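Local coordinates for SsfS6 (Streptomyces sp. SF2575, PDB 4FZR), which belongs by its fold to the GT-B clan of two-domain proteins, related in sequence to the erythromycin biosynthesis protein CIII-like family, at residues C301-H306 against P322-P327; P228-T233 against F265-A270. All coordinates share one frame; numbering follows the deposited sequence.

In the fold
Past the seven-stranded sheet of the N-terminal half, the chain enters the parallel sheet of the C-terminal half along strand 229-231. Interaction 2 closes the first loop there: after helix 253-259 the chain returns as strand 266-269 beside it. The chain then makes edge strand 286-289 and helix 294-297, and strand 303-306 settles on the other flank of 229-231, where Val305 N reaches Cys231 O. Interaction 1 closes the next, shorter loop, through helix 310-318 to strand 323-325. The two loops follow in series, neither nested nor crossing. Their centres lie about 9 Å apart, and together they join four strands adjacent in one sheet, in the order 266-269, 229-231, 303-306, 323-325.

Interaction 1 of 2, residues C301-H306 against P322-P327; sequences CDVVVH and PQVSVP
His306 and Gln323 join their side chains on one face of two nearly parallel strands, 303-306 and 323-325. The Gln323 chain starts at CB, which lies in the plane of the His306 ring at its edge, 3.7 Å from NE2. Beyond CG the chain runs out extended, and the last torsion (chi3 19°) turns OE1 back to the ring nitrogen: CD is 4.0 Å from NE2, and OE1 accepts the hydrogen bond from His306 NE2 at 2.9 Å. The donor meets a lone pair of OE1 in the carbonyl plane, though the N-H bends to 147°. Ring and amide are turned only 30° from each other, and the bond helps fix the rotation of both groups. At the other tip atom, Gln323 NE2 has a weak hydrogen bond to Thr313 O. Between the strands, the backbones are joined by four hydrogen bonds, among them Val324 N to Val304 O at 2.7 Å and Val326 N to His306 O at 2.8 Å. On the opposite face of the sheet Val305 and Val324 stand side by side, CG2 of Val305 3.9 Å from CB of Val324. This is a right-handed beta-alpha-beta crossover of a Rossmann-like domain: helix 310-318 packs over His306 and Gln323, helix 358-367 over the two valines, and strands 229-231 and 345-347 flank the pair.

Interaction 2 of 2, residues P228-T233 against F265-A270; sequences PRLCLT and FEVVVA
Leu230 lays a methyl over one face of the Phe265 ring at the start of two neighbouring parallel strands, 229-231 and 266-269, in the Rossmann-like sheet of the C-terminal half. The contact is a CH-pi interaction: CD1 of Leu230 sits 3.9 Å from the ring centroid, nearly along the ring normal, while Pro228 CB comes within 3.9 Å of Phe265 CD1. Leu230 CG is anti to the backbone N (chi1 -177°), which helps bring the branch over the ring. Arg229 and Glu266 rise on the face of the sheet opposite Leu230, side by side and pointing the same way, with guanidinium and carboxylate planes 81° apart. Their salt bridge is long, 3.4 Å from Arg229 NE to Glu266 OE1. Further along that face Cys231 CB meets Val268 CG2, and helix 294-297 packs on these two residues; just past the strand, Leu232 reaches helix 253-259. Four backbone hydrogen bonds join the strands, from Glu266 N to Pro228 O through to Leu232 N with Val268 O, the last bent to 140° at the hydrogen. Beyond it, Thr233 CG2 rests 3.6 Å from Ala270 CB.

Interaction 1 of 2, residues C301-H306 against P322-P327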
loop_
_atom_site.group_PDB
_atom_site.type_symbol
_atom_site.label_atom_id
_atom_site.label_comp_id
_atom_site.label_asym_id
_atom_site.label_seq_id
_atom_site.Cartn_x
_atom_site.Cartn_y
_atom_site.Cartn_z
ATOM N N CYS A 301 -2.214 -19.918 -13.978
ATOM C CA CYS A 301 -2.952 -20.207 -15.208
ATOM C C CYS A 301 -2.148 -19.969 -16.488
ATOM O O CYS A 301 -1.070 -19.377 -16.463
ATOM C CB CYS A 301 -4.261 -19.412 -15.246
ATOM S SG CYS A 301 -4.062 -17.635 -15.044
ATOM N N ASP A 302 -2.700 -20.436 -17.604
ATOM C CA ASP A 302 -1.979 -20.480 -18.871
ATOM C C ASP A 302 -2.629 -19.626 -19.959
ATOM O O ASP A 302 -2.024 -19.388 -21.004
ATOM C CB ASP A 302 -1.884 -21.931 -19.347
ATOM C CG ASP A 302 -1.464 -22.879 -18.239
ATOM O OD1 ASP A 302 -0.250 -23.138 -18.104
ATOM O OD2 ASP A 302 -2.349 -23.360 -17.499
ATOM N N VAL A 303 -3.858 -19.177 -19.725
ATOM C CA VAL A 303 -4.539 -18.296 -20.668
ATOM C C VAL A 303 -5.430 -17.316 -19.917
ATOM O O VAL A 303 -6.074 -17.683 -18.934
ATOM C CB VAL A 303 -5.430 -19.079 -21.658
ATOM C CG1 VAL A 303 -5.809 -18.196 -22.838
ATOM C CG2 VAL A 303 -4.730 -20.338 -22.144
ATOM N N VAL A 304 -5.472 -16.070 -20.377
ATOM C CA VAL A 304 -6.431 -15.113 -19.845
ATOM C C VAL A 304 -7.259 -14.521 -20.983
ATOM O O VAL A 304 -6.718 -14.064 -21.989
ATOM C CB VAL A 304 -5.751 -13.975 -19.041
ATOM C CG1 VAL A 304 -6.804 -13.035 -18.465
ATOM C CG2 VAL A 304 -4.887 -14.542 -17.920
ATOM N N VAL A 305 -8.576 -14.554 -20.821
ATOM C CA VAL A 305 -9.490 -13.925 -21.763
ATOM C C VAL A 305 -10.084 -12.702 -21.077
ATOM O O VAL A 305 -10.559 -12.813 -19.957
ATOM C CB VAL A 305 -10.616 -14.893 -22.153
ATOM C CG1 VAL A 305 -11.571 -14.228 -23.135
ATOM C CG2 VAL A 305 -10.028 -16.175 -22.732
ATOM N N HIS A 306 -10.047 -11.536 -21.719
ATOM C CA HIS A 306 -10.496 -10.324 -21.036
ATOM C C HIS A 306 -10.914 -9.182 -21.955
ATOM O O HIS A 306 -10.819 -9.264 -23.175
ATOM C CB HIS A 306 -9.423 -9.840 -20.049
ATOM C CG HIS A 306 -8.127 -9.457 -20.699
ATOM N ND1 HIS A 306 -7.780 -8.153 -20.959
ATOM C CD2 HIS A 306 -7.097 -10.222 -21.134
ATOM C CE1 HIS A 306 -6.585 -8.124 -21.532
ATOM N NE2 HIS A 306 -6.154 -9.364 -21.651
ATOM N N PRO A 322 -0.132 -15.627 -22.010
ATOM C CA PRO A 322 -0.797 -15.257 -23.269
ATOM C C PRO A 322 -2.247 -14.822 -23.057
ATOM O O PRO A 322 -2.929 -15.360 -22.182
ATOM C CB PRO A 322 -0.724 -16.542 -24.110
ATOM C CG PRO A 322 -0.445 -17.637 -23.139
ATOM C CD PRO A 322 0.347 -17.020 -22.030
ATOM N N GLN A 323 -2.703 -13.857 -23.851
ATOM C CA GLN A 323 -3.998 -13.233 -23.623
ATOM C C GLN A 323 -4.909 -13.318 -24.837
ATOM O O GLN A 323 -4.457 -13.200 -25.976
ATOM C CB GLN A 323 -3.818 -11.752 -23.273
ATOM C CG GLN A 323 -2.449 -11.386 -22.724
ATOM C CD GLN A 323 -2.314 -9.899 -22.450
ATOM O OE1 GLN A 323 -3.309 -9.185 -22.334
ATOM N NE2 GLN A 323 -1.078 -9.424 -22.355
ATOM N N VAL A 324 -6.198 -13.514 -24.581
ATOM C CA VAL A 324 -7.208 -13.280 -25.597
ATOM C C VAL A 324 -7.927 -11.994 -25.212
ATOM O O VAL A 324 -8.649 -11.943 -24.214
ATOM C CB VAL A 324 -8.217 -14.435 -25.716
ATOM C CG1 VAL A 324 -9.221 -14.134 -26.824
ATOM C CG2 VAL A 324 -7.494 -15.759 -25.974
ATOM N N SER A 325 -7.699 -10.950 -25.997
ATOM C CA SER A 325 -8.291 -9.650 -25.730
ATOM C C SER A 325 -9.502 -9.403 -26.620
ATOM O O SER A 325 -9.405 -9.493 -27.846
ATOM C CB SER A 325 -7.248 -8.553 -25.951
ATOM O OG SER A 325 -7.815 -7.264 -25.809
ATOM N N VAL A 326 -10.641 -9.103 -26.000
ATOM C CA VAL A 326 -11.831 -8.690 -26.739
ATOM C C VAL A 326 -12.140 -7.229 -26.403
ATOM O O VAL A 326 -13.019 -6.934 -25.592
ATOM C CB VAL A 326 -13.047 -9.613 -26.461
ATOM C CG1 VAL A 326 -13.358 -9.712 -24.967
ATOM C CG2 VAL A 326 -14.265 -9.149 -27.255
ATOM N N PRO A 327 -11.405 -6.303 -27.040
ATOM C CA PRO A 327 -11.422 -4.879 -26.687
ATOM C C PRO A 327 -12.799 -4.236 -26.829
ATOM O O PRO A 327 -13.588 -4.636 -27.686
ATOM C CB PRO A 327 -10.433 -4.258 -27.683
ATOM C CG PRO A 327 -9.617 -5.401 -28.191
ATOM C CD PRO A 327 -10.542 -6.562 -28.204
#

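Interaction 2 of 2, residues P228-T233 against F265-A270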
loop_
_atom_site.group_PDB
_atom_site.type_symbol
_atom_site.label_atom_id
_atom_site.label_comp_id
_atom_site.label_asym_id
_atom_site.label_seq_id
_atom_site.Cartn_x
_atom_site.Cartn_y
_atom_site.Cartn_z
ATOM N N PRO A 228 -4.602 -27.446 -18.215
ATOM C CA PRO A 228 -4.577 -26.054 -18.683
ATOM C C PRO A 228 -5.637 -25.196 -18.000
ATOM O O PRO A 228 -6.810 -25.572 -17.989
ATOM C CB PRO A 228 -4.886 -26.186 -20.175
ATOM C CG PRO A 228 -4.375 -27.528 -20.541
ATOM C CD PRO A 228 -4.591 -28.402 -19.338
ATOM N N ARG A 229 -5.227 -24.062 -17.438
ATOM C CA ARG A 229 -6.149 -23.198 -16.713
ATOM C C ARG A 229 -6.358 -21.871 -17.430
ATOM O O ARG A 229 -5.413 -21.276 -17.948
ATOM C CB ARG A 229 -5.635 -22.944 -15.298
ATOM C CG ARG A 229 -6.634 -22.217 -14.408
ATOM C CD ARG A 229 -6.299 -22.363 -12.941
ATOM N NE ARG A 229 -5.925 -23.730 -12.592
ATOM C CZ ARG A 229 -5.467 -24.094 -11.398
ATOM N NH1 ARG A 229 -5.323 -23.194 -10.431
ATOM N NH2 ARG A 229 -5.150 -25.362 -11.168
ATOM N N LEU A 230 -7.604 -21.412 -17.455
ATOM C CA LEU A 230 -7.942 -20.165 -18.125
ATOM C C LEU A 230 -8.714 -19.240 -17.196
ATOM O O LEU A 230 -9.606 -19.675 -16.467
ATOM C CB LEU A 230 -8.756 -20.448 -19.393
ATOM C CG LEU A 230 -9.149 -19.263 -20.280
ATOM C CD1 LEU A 230 -9.334 -19.732 -21.723
ATOM C CD2 LEU A 230 -10.422 -18.593 -19.768
ATOM N N CYS A 231 -8.362 -17.959 -17.229
ATOM C CA CYS A 231 -9.012 -16.965 -16.387
ATOM C C CYS A 231 -9.791 -15.984 -17.262
ATOM O O CYS A 231 -9.308 -15.568 -18.315
ATOM C CB CYS A 231 -7.975 -16.238 -15.528
ATOM S SG CYS A 231 -8.615 -14.780 -14.689
ATOM N N LEU A 232 -10.990 -15.607 -16.824
ATOM C CA LEU A 232 -11.923 -14.888 -17.694
ATOM C C LEU A 232 -12.076 -13.384 -17.399
ATOM O O LEU A 232 -12.192 -12.581 -18.322
ATOM C CB LEU A 232 -13.294 -15.571 -17.661
ATOM C CG LEU A 232 -14.318 -15.083 -18.689
ATOM C CD1 LEU A 232 -13.664 -14.777 -20.037
ATOM C CD2 LEU A 232 -15.410 -16.124 -18.848
ATOM N N THR A 233 -12.088 -13.006 -16.128
ATOM C CA THR A 233 -12.254 -11.595 -15.745
ATOM C C THR A 233 -13.216 -10.826 -16.652
ATOM O O THR A 233 -12.789 -10.095 -17.550
ATOM C CB THR A 233 -10.915 -10.841 -15.753
ATOM O OG1 THR A 233 -10.211 -11.127 -16.967
ATOM C CG2 THR A 233 -10.072 -11.248 -14.568
ATOM N N PHE A 265 -10.130 -26.684 -21.025
ATOM C CA PHE A 265 -9.697 -25.747 -19.995
ATOM C C PHE A 265 -10.429 -25.981 -18.679
ATOM O O PHE A 265 -11.578 -26.423 -18.663
ATOM C CB PHE A 265 -9.942 -24.302 -20.440
ATOM C CG PHE A 265 -9.017 -23.825 -21.527
ATOM C CD1 PHE A 265 -7.649 -23.754 -21.318
ATOM C CD2 PHE A 265 -9.521 -23.421 -22.751
ATOM C CE1 PHE A 265 -6.803 -23.306 -22.317
ATOM C CE2 PHE A 265 -8.680 -22.970 -23.750
ATOM C CZ PHE A 265 -7.322 -22.913 -23.532
ATOM N N GLU A 266 -9.743 -25.702 -17.577
ATOM C CA GLU A 266 -10.406 -25.492 -16.298
ATOM C C GLU A 266 -10.491 -23.984 -16.083
ATOM O O GLU A 266 -9.472 -23.294 -16.078
ATOM C CB GLU A 266 -9.635 -26.153 -15.157
ATOM C CG GLU A 266 -10.250 -25.896 -13.789
ATOM C CD GLU A 266 -9.323 -26.257 -12.645
ATOM O OE1 GLU A 266 -8.091 -26.292 -12.855
ATOM O OE2 GLU A 266 -9.830 -26.506 -11.530
ATOM N N VAL A 267 -11.706 -23.473 -15.911
ATOM C CA VAL A 267 -11.931 -22.031 -15.922
ATOM C C VAL A 267 -12.141 -21.435 -14.534
ATOM O O VAL A 267 -12.937 -21.938 -13.747
ATOM C CB VAL A 267 -13.155 -21.675 -16.794
ATOM C CG1 VAL A 267 -13.539 -20.209 -16.621
ATOM C CG2 VAL A 267 -12.868 -21.988 -18.253
ATOM N N VAL A 268 -11.420 -20.358 -14.243
ATOM C CA VAL A 268 -11.711 -19.545 -13.069
ATOM C C VAL A 268 -12.172 -18.177 -13.557
ATOM O O VAL A 268 -11.641 -17.646 -14.532
ATOM C CB VAL A 268 -10.487 -19.400 -12.133
ATOM C CG1 VAL A 268 -9.997 -20.769 -11.678
ATOM C CG2 VAL A 268 -9.371 -18.633 -12.816
ATOM N N VAL A 269 -13.177 -17.617 -12.893
ATOM C CA VAL A 269 -13.751 -16.353 -13.330
ATOM C C VAL A 269 -13.557 -15.279 -12.262
ATOM O O VAL A 269 -14.286 -15.234 -11.271
ATOM C CB VAL A 269 -15.249 -16.508 -13.652
ATOM C CG1 VAL A 269 -15.792 -15.230 -14.264
ATOM C CG2 VAL A 269 -15.473 -17.700 -14.589
ATOM N N ALA A 270 -12.567 -14.418 -12.475
ATOM C CA ALA A 270 -12.241 -13.369 -11.517
ATOM C C ALA A 270 -13.063 -12.112 -11.778
ATOM O O ALA A 270 -12.648 -11.234 -12.532
ATOM C CB ALA A 270 -10.754 -13.049 -11.569
#